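Local coordinates for valine-pyruvate aminotransferase (Salmonella typhimurium, PDB 3G7Q), which probably transfers the amino group of L-valine to pyruvate, using pyridoxal 5'-phosphate, to give 3-methyl-2-oxobutanoate and L-alanine, at residues A[87-90]-A[94-97]; A[73-78]-A[290-295]; A[344-349]-A[408-413]; A[355-360]-A[367-372]. One frame throughout, in Å; residues are numbered along the deposited sequence.

Contacts 1 and 2 lie on one side of the chain's centre and contacts 3 and 4 on the other; the centres of contacts 2 and 3 are about 49 Å apart. Contacts 1 and 2 share helix 77-92 and touch through Leu87 and Ile294. Both rely on charged or polar side chains, but contact 1 reaches the surface, whereas the residues that meet in contact 2 are buried or partly so. Contacts 3 and 4 are buried and mainly apolar. They belong to one six-stranded mixed sheet and its helices, and meet where Leu356 packs on Ile410 and Phe346. Contact 4 is nested in the chain loop that contact 3 closes.

Contact 1 (A[87-90]-A[94-97]); sequences LLRE and WDIE
Arg89 lays its side chain along the backbone of 94-97 and ends among three oxygens. Its NH1 gives one good hydrogen bond, to Ile96 O at 3.0 Å, with an N-H...O angle of 155°. The nitrogen stands above the carbonyl plane. Asp95 OD1, near the guanidinium plane, takes a weak bond from Arg89 NH1 at 3.3 Å, within a salt bridge. Glu97 OE2 lies over a face of the guanidinium, 3.1 Å from Arg89 NH1, and is held by charge alone, completing a salt-bridge network. The bend at chi3 (78°) turns the guanidinium toward these oxygens. This is the outer, more open side: Asp95 is exposed, and Arg89 and Glu97 are partly so.

The chain leaves helix 77-92 and doubles back toward strand 101-104 of the seven-stranded sheet. Asp95 is the centre of an inverse gamma turn. Close to the helix, Arg89 CA makes a CA-H...O contact of 3.3 Å with Trp94 O, and Trp94 N gives a weak bond to Leu88 O.

The inner side is apolar. Leu88 CD2 approaches Trp94 CZ3 obliquely at 4.2 Å, while Leu88 CB meets Ile96 CG1 at 4.5 Å. Leu88 and Ile96 are buried, and both pack on Ile262 of strand 259-262.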
loop_
_atom_site.group_PDB
_atom_site.type_symbol
_atom_site.label_atom_id
_atom_site.label_comp_id
_atom_site.label_asym_id
_atom_site.label_seq_id
_atom_site.Cartn_x
_atom_site.Cartn_y
_atom_site.Cartn_z
ATOM N N LEU A 87 2.573 24.388 -4.007
ATOM C CA LEU A 87 3.844 24.481 -3.305
ATOM C C LEU A 87 5.035 24.466 -4.253
ATOM O O LEU A 87 5.952 25.324 -4.141
ATOM C CB LEU A 87 4.012 23.314 -2.333
ATOM C CG LEU A 87 5.329 23.204 -1.564
ATOM C CD1 LEU A 87 5.431 24.361 -0.583
ATOM C CD2 LEU A 87 5.438 21.855 -0.844
ATOM N N LEU A 88 5.049 23.496 -5.164
ATOM C CA LEU A 88 6.193 23.346 -6.081
ATOM C C LEU A 88 6.236 24.459 -7.121
ATOM O O LEU A 88 7.325 24.961 -7.464
ATOM C CB LEU A 88 6.198 21.959 -6.733
ATOM C CG LEU A 88 6.429 20.782 -5.770
ATOM C CD1 LEU A 88 6.243 19.460 -6.527
ATOM C CD2 LEU A 88 7.798 20.819 -5.028
ATOM N N ARG A 89 5.070 24.860 -7.599
ATOM C CA ARG A 89 4.973 25.992 -8.507
ATOM C C ARG A 89 5.513 27.280 -7.873
ATOM O O ARG A 89 6.346 27.976 -8.478
ATOM C CB ARG A 89 3.528 26.246 -8.911
ATOM C CG ARG A 89 2.916 25.213 -9.822
ATOM C CD ARG A 89 1.418 25.415 -9.951
ATOM N NE ARG A 89 1.082 26.483 -10.855
ATOM C CZ ARG A 89 1.129 26.391 -12.187
ATOM N NH1 ARG A 89 1.549 25.278 -12.790
ATOM N NH2 ARG A 89 0.795 27.439 -12.932
ATOM N N GLU A 90 5.074 27.599 -6.658
ATOM C CA GLU A 90 5.455 28.887 -6.045
ATOM C C GLU A 90 6.814 28.927 -5.377
ATOM O O GLU A 90 7.415 29.998 -5.298
ATOM C CB GLU A 90 4.376 29.370 -5.055
ATOM C CG GLU A 90 3.103 29.862 -5.733
ATOM C CD GLU A 90 3.348 31.031 -6.685
ATOM O OE1 GLU A 90 3.978 32.043 -6.277
ATOM O OE2 GLU A 90 2.901 30.928 -7.850
ATOM N N TRP A 94 8.464 25.357 -10.718
ATOM C CA TRP A 94 8.213 24.197 -11.580
ATOM C C TRP A 94 6.782 24.254 -12.137
ATOM O O TRP A 94 5.834 24.556 -11.405
ATOM C CB TRP A 94 8.442 22.874 -10.849
ATOM C CG TRP A 94 9.840 22.609 -10.392
ATOM C CD1 TRP A 94 10.977 23.267 -10.764
ATOM C CD2 TRP A 94 10.263 21.509 -9.583
ATOM N NE1 TRP A 94 12.076 22.686 -10.169
ATOM C CE2 TRP A 94 11.665 21.606 -9.438
ATOM C CE3 TRP A 94 9.587 20.476 -8.935
ATOM C CZ2 TRP A 94 12.401 20.697 -8.691
ATOM C CZ3 TRP A 94 10.321 19.572 -8.186
ATOM C CH2 TRP A 94 11.713 19.697 -8.059
ATOM N N ASP A 95 6.625 23.956 -13.427
ATOM C CA ASP A 95 5.311 23.998 -14.072
ATOM C C ASP A 95 4.575 22.676 -13.790
ATOM O O ASP A 95 4.431 21.831 -14.656
ATOM C CB ASP A 95 5.481 24.265 -15.563
ATOM C CG ASP A 95 4.166 24.438 -16.288
ATOM O OD1 ASP A 95 3.106 24.552 -15.638
ATOM O OD2 ASP A 95 4.207 24.466 -17.533
ATOM N N ILE A 96 4.121 22.532 -12.551
ATOM C CA ILE A 96 3.453 21.327 -12.077
ATOM C C ILE A 96 1.971 21.604 -11.873
ATOM O O ILE A 96 1.608 22.656 -11.392
ATOM C CB ILE A 96 4.074 20.864 -10.727
ATOM C CG1 ILE A 96 5.548 20.501 -10.894
ATOM C CG2 ILE A 96 3.386 19.634 -10.153
ATOM C CD1 ILE A 96 5.802 19.566 -12.043
ATOM N N GLU A 97 1.118 20.665 -12.278
ATOM C CA GLU A 97 -0.303 20.755 -12.038
ATOM C C GLU A 97 -0.678 19.460 -11.343
ATOM O O GLU A 97 0.121 18.538 -11.320
ATOM C CB GLU A 97 -1.068 20.896 -13.348
ATOM C CG GLU A 97 -0.895 22.236 -14.068
ATOM C CD GLU A 97 -1.481 23.426 -13.312
ATOM O OE1 GLU A 97 -2.092 23.240 -12.232
ATOM O OE2 GLU A 97 -1.339 24.560 -13.817
#

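Contact 2 (A[73-78]-A[290-295]); sequences GPQGKT and MCEMIK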
loop_
_atom_site.group_PDB
_atom_site.type_symbol
_atom_site.label_atom_id
_atom_site.label_comp_id
_atom_site.label_asym_id
_atom_site.label_seq_id
_atom_site.Cartn_x
_atom_site.Cartn_y
_atom_site.Cartn_z
ATOM N N GLY A 73 -11.331 12.555 1.699
ATOM C CA GLY A 73 -11.891 13.693 2.431
ATOM C C GLY A 73 -11.457 15.066 1.953
ATOM O O GLY A 73 -10.757 15.174 0.941
ATOM N N PRO A 74 -11.865 16.129 2.686
ATOM C CA PRO A 74 -11.507 17.527 2.374
ATOM C C PRO A 74 -10.006 17.800 2.322
ATOM O O PRO A 74 -9.589 18.793 1.737
ATOM C CB PRO A 74 -12.127 18.321 3.532
ATOM C CG PRO A 74 -13.204 17.459 4.049
ATOM C CD PRO A 74 -12.720 16.050 3.884
ATOM N N GLN A 75 -9.214 16.976 3.000
ATOM C CA GLN A 75 -7.757 17.074 2.944
ATOM C C GLN A 75 -7.203 15.744 2.440
ATOM O O GLN A 75 -6.115 15.306 2.853
ATOM C CB GLN A 75 -7.184 17.414 4.307
ATOM C CG GLN A 75 -7.608 18.759 4.821
ATOM C CD GLN A 75 -6.933 19.074 6.128
ATOM O OE1 GLN A 75 -6.991 18.274 7.064
ATOM N NE2 GLN A 75 -6.287 20.243 6.211
ATOM N N GLY A 76 -7.959 15.128 1.527
ATOM C CA GLY A 76 -7.615 13.840 0.957
ATOM C C GLY A 76 -6.649 13.982 -0.191
ATOM O O GLY A 76 -6.110 15.081 -0.427
ATOM N N LYS A 77 -6.432 12.865 -0.893
ATOM C CA LYS A 77 -5.559 12.821 -2.056
ATOM C C LYS A 77 -5.763 14.047 -2.950
ATOM O O LYS A 77 -4.800 14.737 -3.272
ATOM C CB LYS A 77 -5.779 11.538 -2.867
ATOM N N THR A 78 -7.005 14.373 -3.275
ATOM C CA THR A 78 -7.283 15.510 -4.169
ATOM C C THR A 78 -6.835 16.881 -3.648
ATOM O O THR A 78 -6.201 17.656 -4.386
ATOM C CB THR A 78 -8.774 15.563 -4.535
ATOM O OG1 THR A 78 -9.160 14.290 -5.082
ATOM C CG2 THR A 78 -9.063 16.681 -5.547
HETATM N N MSE A 290 0.075 16.662 5.710
HETATM C CA MSE A 290 0.825 17.441 4.721
HETATM C C MSE A 290 0.052 18.672 4.276
HETATM O O MSE A 290 0.620 19.756 4.174
HETATM C CB MSE A 290 1.134 16.618 3.482
HETATM C CG MSE A 290 2.215 15.605 3.663
HETATM SE SE MSE A 290 2.839 15.015 1.909
HETATM C CE MSE A 290 3.228 16.401 1.337
ATOM N N CYS A 291 -1.239 18.505 4.000
ATOM C CA CYS A 291 -2.055 19.649 3.599
ATOM C C CYS A 291 -1.984 20.754 4.650
ATOM O O CYS A 291 -1.823 21.937 4.331
ATOM C CB CYS A 291 -3.521 19.282 3.407
ATOM S SG CYS A 291 -3.942 18.488 1.879
ATOM N N GLU A 292 -2.099 20.349 5.910
ATOM C CA GLU A 292 -2.076 21.280 7.018
ATOM C C GLU A 292 -0.717 21.949 7.153
ATOM O O GLU A 292 -0.650 23.166 7.349
ATOM C CB GLU A 292 -2.460 20.549 8.306
ATOM C CG GLU A 292 -2.896 21.407 9.443
ATOM C CD GLU A 292 -4.120 22.282 9.122
ATOM O OE1 GLU A 292 -5.006 21.916 8.312
ATOM O OE2 GLU A 292 -4.139 23.383 9.673
HETATM N N MSE A 293 0.366 21.170 7.051
HETATM C CA MSE A 293 1.705 21.750 7.147
HETATM C C MSE A 293 1.967 22.742 6.015
HETATM O O MSE A 293 2.587 23.790 6.233
HETATM C CB MSE A 293 2.794 20.661 7.171
HETATM C CG MSE A 293 2.783 19.867 8.461
HETATM SE SE MSE A 293 4.229 18.594 8.553
HETATM C CE MSE A 293 3.551 17.399 7.251
ATOM N N ILE A 294 1.489 22.426 4.813
ATOM C CA ILE A 294 1.667 23.330 3.662
ATOM C C ILE A 294 0.867 24.616 3.875
ATOM O O ILE A 294 1.380 25.718 3.671
ATOM C CB ILE A 294 1.267 22.651 2.347
ATOM C CG1 ILE A 294 2.290 21.572 2.006
ATOM C CG2 ILE A 294 1.173 23.678 1.205
ATOM C CD1 ILE A 294 1.842 20.609 0.923
ATOM N N LYS A 295 -0.378 24.465 4.308
ATOM C CA LYS A 295 -1.257 25.612 4.616
ATOM C C LYS A 295 -0.672 26.536 5.677
ATOM O O LYS A 295 -0.778 27.758 5.573
ATOM C CB LYS A 295 -2.609 25.091 5.098
ATOM C CG LYS A 295 -3.633 26.140 5.458
ATOM C CD LYS A 295 -4.946 25.486 5.914
#
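Gln75 reaches across to Glu292 and gives it a hydrogen bond from NE2 to OE1, 3.0 Å long. The N-H...O angle is 151°. OE1 lies in the plane of the Gln75 amide and is met nearly along its own C-O axis. The amide and carboxylate planes are turned 61° apart. Beside this bond, Cys291 SG sits 4.0 Å from Gln75 O and 4.2 Å from Gln75 CB. Gln75 NE2 comes 4.1 Å from Cys291 CB, and the amide passes beside the last turns of helix 285-295.

Gln75 is extended beyond CG (chi2 -176°), which gives it the length to span the gap. Its backbone belongs to the turn that leads into helix 77-92, with Gly76 at the N-cap position. Gly76 N bonds back to Gly73 O at 2.9 Å. The contact thus joins the start of helix 77-92 to helix 285-295.

Further out, Glu292 has charged partners on both oxygens. OE1 also forms a salt bridge with Lys63, and OE2 forms one with Arg296. These probably keep the carboxylate ionised and fix its rotation. Cys291 packs on Ala79 and Leu80 of helix 77-92, and Met58 of helix 45-61 touches Gln75.

Contact 3 (A[344-349]-A[408-413]); sequences LWFKDL and EEIERA
Phe346, just past the end of strand 341-345, presents one face of its ring to Ile410 on helix 396-416. The methyl CD1 of Ile410 lies 3.8 Å from the ring centroid, 16° off the ring normal. This is a CH-pi contact. It holds for the conformer described; a second conformer of Ile410 was also modelled. The methyl is displaced toward the CG and CD1 side of the ring, with Phe346 CD1 at 3.7 Å, and the two side chains cross at about a right angle. The opposite ring face has Leu344 O above it, 4.3 Å from the plane and near the rim. Phe346 is also the centre of an inverse gamma turn.

The chain then makes a type II beta turn from Phe346 to Leu349, closed by a hydrogen bond from Leu349 N to Phe346 O of 2.9 Å. Lys347 and Asp348 form its corner and do not touch 408-413.

After the turn, Leu349 comes back to the helix. Its CG is anti to the backbone N (chi1 -169°), which brings the branch end toward the helix. One methyl, CD1, does the touching. It meets Ile410 CD1 at 3.8 Å and Ala413 CB, one helical turn further on, at 4.2 Å. In this conformer Ile410 CD1 is shared between the Phe346 ring and Leu349. Leu356 of helix 353-362 also packs on Ile410.

The arrangement is alpha/beta packing in the smaller domain of a class I aminotransferase: the long C-terminal helix lies against the end of a sheet strand and the turn that follows it.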
loop_
_atom_site.group_PDB
_atom_site.type_symbol
_atom_site.label_atom_id
_atom_site.label_comp_id
_atom_site.label_asym_id
_atom_site.label_seq_id
_atom_site.Cartn_x
_atom_site.Cartn_y
_atom_site.Cartn_z
ATOM N N LEU A 344 30.663 2.848 5.107
ATOM C CA LEU A 344 32.019 2.574 5.556
ATOM C C LEU A 344 32.709 1.615 4.609
ATOM O O LEU A 344 32.188 0.531 4.345
ATOM C CB LEU A 344 31.999 1.965 6.952
ATOM C CG LEU A 344 31.144 2.727 7.999
ATOM C CD1 LEU A 344 31.176 2.011 9.367
ATOM C CD2 LEU A 344 31.534 4.205 8.092
ATOM N N TRP A 345 33.878 2.022 4.118
ATOM C CA TRP A 345 34.714 1.216 3.246
ATOM C C TRP A 345 35.989 0.849 4.008
ATOM O O TRP A 345 36.834 1.704 4.233
ATOM C CB TRP A 345 35.020 1.962 1.955
ATOM C CG TRP A 345 36.003 1.300 1.036
ATOM C CD1 TRP A 345 36.281 -0.043 0.931
ATOM C CD2 TRP A 345 36.772 1.949 0.009
ATOM N NE1 TRP A 345 37.233 -0.249 -0.049
ATOM C CE2 TRP A 345 37.545 0.954 -0.630
ATOM C CE3 TRP A 345 36.892 3.272 -0.419
ATOM C CZ2 TRP A 345 38.427 1.246 -1.671
ATOM C CZ3 TRP A 345 37.802 3.562 -1.456
ATOM C CH2 TRP A 345 38.560 2.547 -2.048
ATOM N N PHE A 346 36.093 -0.419 4.398
ATOM C CA PHE A 346 37.227 -0.954 5.149
ATOM C C PHE A 346 38.229 -1.338 4.091
ATOM O O PHE A 346 38.330 -2.489 3.663
ATOM C CB PHE A 346 36.771 -2.116 6.037
ATOM C CG PHE A 346 35.616 -1.750 6.935
ATOM C CD1 PHE A 346 35.752 -0.754 7.898
ATOM C CD2 PHE A 346 34.375 -2.371 6.801
ATOM C CE1 PHE A 346 34.700 -0.420 8.712
ATOM C CE2 PHE A 346 33.323 -2.031 7.627
ATOM C CZ PHE A 346 33.475 -1.055 8.572
ATOM N N LYS A 347 38.975 -0.339 3.621
ATOM C CA LYS A 347 39.779 -0.538 2.398
ATOM C C LYS A 347 40.776 -1.681 2.536
ATOM O O LYS A 347 41.511 -1.749 3.497
ATOM C CB LYS A 347 40.468 0.759 1.935
ATOM C CG LYS A 347 41.255 0.614 0.612
ATOM C CD LYS A 347 41.652 1.967 -0.028
ATOM C CE LYS A 347 42.353 1.747 -1.391
ATOM N NZ LYS A 347 43.638 1.025 -1.216
ATOM N N ASP A 348 40.712 -2.601 1.579
ATOM C CA ASP A 348 41.576 -3.786 1.540
ATOM C C ASP A 348 41.393 -4.726 2.756
ATOM O O ASP A 348 42.292 -5.522 3.057
ATOM C CB ASP A 348 43.058 -3.397 1.353
ATOM C CG ASP A 348 43.284 -2.556 0.114
ATOM O OD1 ASP A 348 42.645 -2.801 -0.932
ATOM O OD2 ASP A 348 44.090 -1.632 0.201
ATOM N N LEU A 349 40.250 -4.650 3.449
ATOM C CA LEU A 349 39.970 -5.565 4.560
ATOM C C LEU A 349 40.288 -6.977 4.087
ATOM O O LEU A 349 39.877 -7.386 2.989
ATOM C CB LEU A 349 38.485 -5.497 4.960
ATOM C CG LEU A 349 38.053 -6.192 6.256
ATOM C CD1 LEU A 349 38.738 -5.529 7.452
ATOM C CD2 LEU A 349 36.515 -6.146 6.421
ATOM N N GLU A 408 37.291 -3.236 17.226
ATOM C CA GLU A 408 37.928 -4.458 17.726
ATOM C C GLU A 408 37.923 -5.588 16.689
ATOM O O GLU A 408 38.906 -6.296 16.551
ATOM C CB GLU A 408 37.250 -4.938 19.006
ATOM C CG GLU A 408 37.547 -4.058 20.214
ATOM C CD GLU A 408 36.715 -4.409 21.428
ATOM O OE1 GLU A 408 35.970 -5.386 21.372
ATOM O OE2 GLU A 408 36.814 -3.707 22.445
ATOM N N GLU A 409 36.820 -5.722 15.958
ATOM C CA GLU A 409 36.677 -6.773 14.935
ATOM C C GLU A 409 37.509 -6.473 13.689
ATOM O O GLU A 409 38.046 -7.395 13.088
ATOM C CB GLU A 409 35.195 -7.006 14.614
ATOM C CG GLU A 409 34.435 -7.598 15.800
ATOM C CD GLU A 409 35.079 -8.841 16.364
ATOM O OE1 GLU A 409 35.492 -9.747 15.584
ATOM O OE2 GLU A 409 35.199 -8.922 17.608
ATOM N N ILE A 410 37.598 -5.205 13.300
ATOM C CA ILE A 410 38.466 -4.801 12.202
ATOM C C ILE A 410 39.922 -5.114 12.591
ATOM O O ILE A 410 40.657 -5.716 11.816
ATOM C CB ILE A 410 38.301 -3.316 11.834
ATOM C CG1 ILE A 410 36.912 -3.013 11.231
ATOM C CG2 ILE A 410 39.398 -2.847 10.863
ATOM C CD1 ILE A 410 36.581 -3.734 9.953
ATOM N N GLU A 411 40.324 -4.759 13.814
ATOM C CA GLU A 411 41.682 -5.048 14.285
ATOM C C GLU A 411 41.928 -6.539 14.281
ATOM O O GLU A 411 43.005 -6.973 13.883
ATOM C CB GLU A 411 41.902 -4.486 15.699
ATOM C CG GLU A 411 43.108 -4.993 16.477
ATOM C CD GLU A 411 44.473 -4.665 15.887
ATOM O OE1 GLU A 411 44.552 -3.719 15.078
ATOM O OE2 GLU A 411 45.477 -5.339 16.274
ATOM N N ARG A 412 40.973 -7.312 14.777
ATOM C CA ARG A 412 41.121 -8.761 14.782
ATOM C C ARG A 412 41.346 -9.312 13.364
ATOM O O ARG A 412 42.215 -10.157 13.172
ATOM C CB ARG A 412 39.900 -9.446 15.395
ATOM C CG ARG A 412 40.015 -10.953 15.472
ATOM C CD ARG A 412 38.744 -11.590 16.002
ATOM N NE ARG A 412 38.431 -11.145 17.350
ATOM N N ALA A 413 40.553 -8.855 12.394
ATOM C CA ALA A 413 40.688 -9.313 10.992
ATOM C C ALA A 413 42.103 -9.035 10.449
ATOM O O ALA A 413 42.738 -9.884 9.830
ATOM C CB ALA A 413 39.619 -8.633 10.109
#

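Contact 4 (A[355-360]-A[367-372]); sequences LLYQRL and MVPGHY. With EDO (1,2-ethanediol), chain F.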
loop_
_atom_site.group_PDB
_atom_site.type_symbol
_atom_site.label_atom_id
_atom_site.label_comp_id
_atom_site.label_asym_id
_atom_site.label_seq_id
_atom_site.Cartn_x
_atom_site.Cartn_y
_atom_site.Cartn_z
ATOM N N LEU A 355 31.469 -11.794 6.333
ATOM C CA LEU A 355 32.057 -12.456 7.506
ATOM C C LEU A 355 32.113 -11.500 8.700
ATOM O O LEU A 355 31.758 -11.869 9.815
ATOM C CB LEU A 355 33.430 -13.041 7.198
ATOM C CG LEU A 355 34.105 -13.777 8.364
ATOM C CD1 LEU A 355 33.206 -14.889 9.004
ATOM C CD2 LEU A 355 35.428 -14.374 7.880
ATOM N N LEU A 356 32.567 -10.286 8.457
ATOM C CA LEU A 356 32.575 -9.261 9.509
ATOM C C LEU A 356 31.179 -9.111 10.130
ATOM O O LEU A 356 31.037 -9.066 11.348
ATOM C CB LEU A 356 33.035 -7.933 8.957
ATOM C CG LEU A 356 33.363 -6.875 10.029
ATOM C CD1 LEU A 356 34.520 -7.304 10.976
ATOM C CD2 LEU A 356 33.664 -5.517 9.350
ATOM N N TYR A 357 30.146 -9.086 9.293
ATOM C CA TYR A 357 28.767 -9.004 9.773
ATOM C C TYR A 357 28.433 -10.105 10.786
ATOM O O TYR A 357 27.773 -9.850 11.789
ATOM C CB TYR A 357 27.792 -9.111 8.583
ATOM C CG TYR A 357 26.340 -9.309 8.998
ATOM C CD1 TYR A 357 25.803 -10.575 9.203
ATOM C CD2 TYR A 357 25.500 -8.221 9.148
ATOM C CE1 TYR A 357 24.469 -10.734 9.577
ATOM C CE2 TYR A 357 24.174 -8.379 9.544
ATOM C CZ TYR A 357 23.669 -9.629 9.736
ATOM O OH TYR A 357 22.350 -9.751 10.107
ATOM N N GLN A 358 28.845 -11.335 10.505
ATOM C CA GLN A 358 28.580 -12.456 11.423
ATOM C C GLN A 358 29.293 -12.235 12.758
ATOM O O GLN A 358 28.754 -12.521 13.828
ATOM C CB GLN A 358 29.008 -13.793 10.812
ATOM C CG GLN A 358 28.192 -14.185 9.570
ATOM C CD GLN A 358 26.720 -14.393 9.879
ATOM O OE1 GLN A 358 26.371 -14.872 10.965
ATOM N NE2 GLN A 358 25.849 -14.050 8.929
ATOM N N ARG A 359 30.521 -11.748 12.685
ATOM C CA ARG A 359 31.314 -11.499 13.898
ATOM C C ARG A 359 30.732 -10.388 14.760
ATOM O O ARG A 359 30.755 -10.476 15.998
ATOM C CB ARG A 359 32.758 -11.199 13.523
ATOM C CG ARG A 359 33.425 -12.440 12.985
ATOM C CD ARG A 359 34.841 -12.200 12.643
ATOM N NE ARG A 359 35.472 -13.407 12.100
ATOM C CZ ARG A 359 36.739 -13.447 11.729
ATOM N NH1 ARG A 359 37.493 -12.369 11.869
ATOM N NH2 ARG A 359 37.248 -14.568 11.240
ATOM N N LEU A 360 30.259 -9.339 14.104
ATOM C CA LEU A 360 29.584 -8.218 14.781
ATOM C C LEU A 360 28.262 -8.699 15.399
ATOM O O LEU A 360 27.959 -8.421 16.551
ATOM C CB LEU A 360 29.324 -7.122 13.790
ATOM C CG LEU A 360 30.539 -6.370 13.235
ATOM C CD1 LEU A 360 30.154 -5.394 12.103
ATOM C CD2 LEU A 360 31.207 -5.616 14.356
HETATM N N MSE A 367 24.917 -4.170 11.370
HETATM C CA MSE A 367 25.132 -3.213 10.280
HETATM C C MSE A 367 24.806 -3.989 9.001
HETATM O O MSE A 367 24.640 -5.210 9.057
HETATM C CB MSE A 367 26.573 -2.692 10.266
HETATM C CG MSE A 367 26.907 -1.970 11.518
HETATM SE SE MSE A 367 28.760 -1.290 11.393
HETATM C CE MSE A 367 28.780 -0.137 12.974
ATOM N N VAL A 368 24.676 -3.299 7.869
ATOM C CA VAL A 368 24.310 -3.983 6.616
ATOM C C VAL A 368 25.518 -4.247 5.729
ATOM O O VAL A 368 26.267 -3.339 5.412
ATOM C CB VAL A 368 23.257 -3.205 5.789
ATOM C CG1 VAL A 368 22.720 -4.106 4.673
ATOM C CG2 VAL A 368 22.112 -2.709 6.691
ATOM N N PRO A 369 25.744 -5.506 5.354
ATOM C CA PRO A 369 26.830 -5.743 4.412
ATOM C C PRO A 369 26.597 -5.014 3.093
ATOM O O PRO A 369 25.488 -5.013 2.559
ATOM C CB PRO A 369 26.790 -7.270 4.204
ATOM C CG PRO A 369 26.104 -7.774 5.371
ATOM C CD PRO A 369 25.107 -6.760 5.783
ATOM N N GLY A 370 27.647 -4.394 2.576
ATOM C CA GLY A 370 27.548 -3.577 1.373
ATOM C C GLY A 370 27.220 -4.273 0.072
ATOM O O GLY A 370 26.632 -3.677 -0.825
ATOM N N HIS A 371 27.553 -5.550 -0.031
ATOM C CA HIS A 371 27.387 -6.239 -1.307
ATOM C C HIS A 371 25.968 -6.243 -1.801
ATOM O O HIS A 371 25.733 -6.261 -3.004
ATOM C CB HIS A 371 27.899 -7.674 -1.199
ATOM C CG HIS A 371 27.770 -8.463 -2.463
ATOM N ND1 HIS A 371 28.453 -8.144 -3.623
ATOM C CD2 HIS A 371 27.072 -9.591 -2.734
ATOM C CE1 HIS A 371 28.149 -9.024 -4.559
ATOM N NE2 HIS A 371 27.329 -9.923 -4.042
ATOM N N TYR A 372 25.031 -6.166 -0.875
ATOM C CA TYR A 372 23.644 -6.222 -1.211
ATOM C C TYR A 372 23.112 -4.994 -1.952
ATOM O O TYR A 372 22.037 -5.069 -2.542
ATOM C CB TYR A 372 22.836 -6.539 0.056
ATOM C CG TYR A 372 23.289 -7.839 0.724
ATOM C CD1 TYR A 372 23.378 -9.032 -0.005
ATOM C CD2 TYR A 372 23.601 -7.882 2.074
ATOM C CE1 TYR A 372 23.803 -10.221 0.593
ATOM C CE2 TYR A 372 24.014 -9.070 2.681
ATOM C CZ TYR A 372 24.120 -10.233 1.943
ATOM O OH TYR A 372 24.522 -11.421 2.558
HETATM C C1 EDO F . 23.979 -10.933 5.793
HETATM O O1 EDO F . 25.160 -11.470 5.175
HETATM C C2 EDO F . 23.291 -11.996 6.653
HETATM O O2 EDO F . 22.823 -13.093 5.854
HETATM O O HOH W 1 26.446 -6.754 11.881
#
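Tyr357, Met367 and Pro369 carry most of this contact. The Tyr357 ring turns one edge to the backbone of the second segment. Its CD2 is 3.1 Å from Met367 O, and CE2 is almost as near. That oxygen lies in the ring plane but has no hydrogen-bond partner in the model. A chi1 of 169° swings the ring out opposite the backbone N, toward Pro369. The proline meets it obliquely, CD approaching Tyr357 CD2 at 3.7 Å. The phenol oxygen goes further and bonds to Asp23.

Met367, deposited as selenomethionine, sends its chain to the other helix residue of the contact. Its SE comes within 4.4 Å of Leu360 CD1. Its backbone N gives a 3.0 Å hydrogen bond to a water, which in turn donates a weak one to Tyr357 O.

A 1,2-ethanediol, probably from the crystallisation liquor, has C1 over one face of the Tyr357 ring, toward the rim, and C2 3.4 Å from Tyr357 CE1. Its O1 bonds to Tyr372 OH at 2.7 Å, near the plane of the Tyr372 ring.

Helix 353-362 links the parallel strands 341-345 and 368-369 of the six-stranded sheet in a beta-alpha-beta crossover that skips 387-391, antiparallel to both.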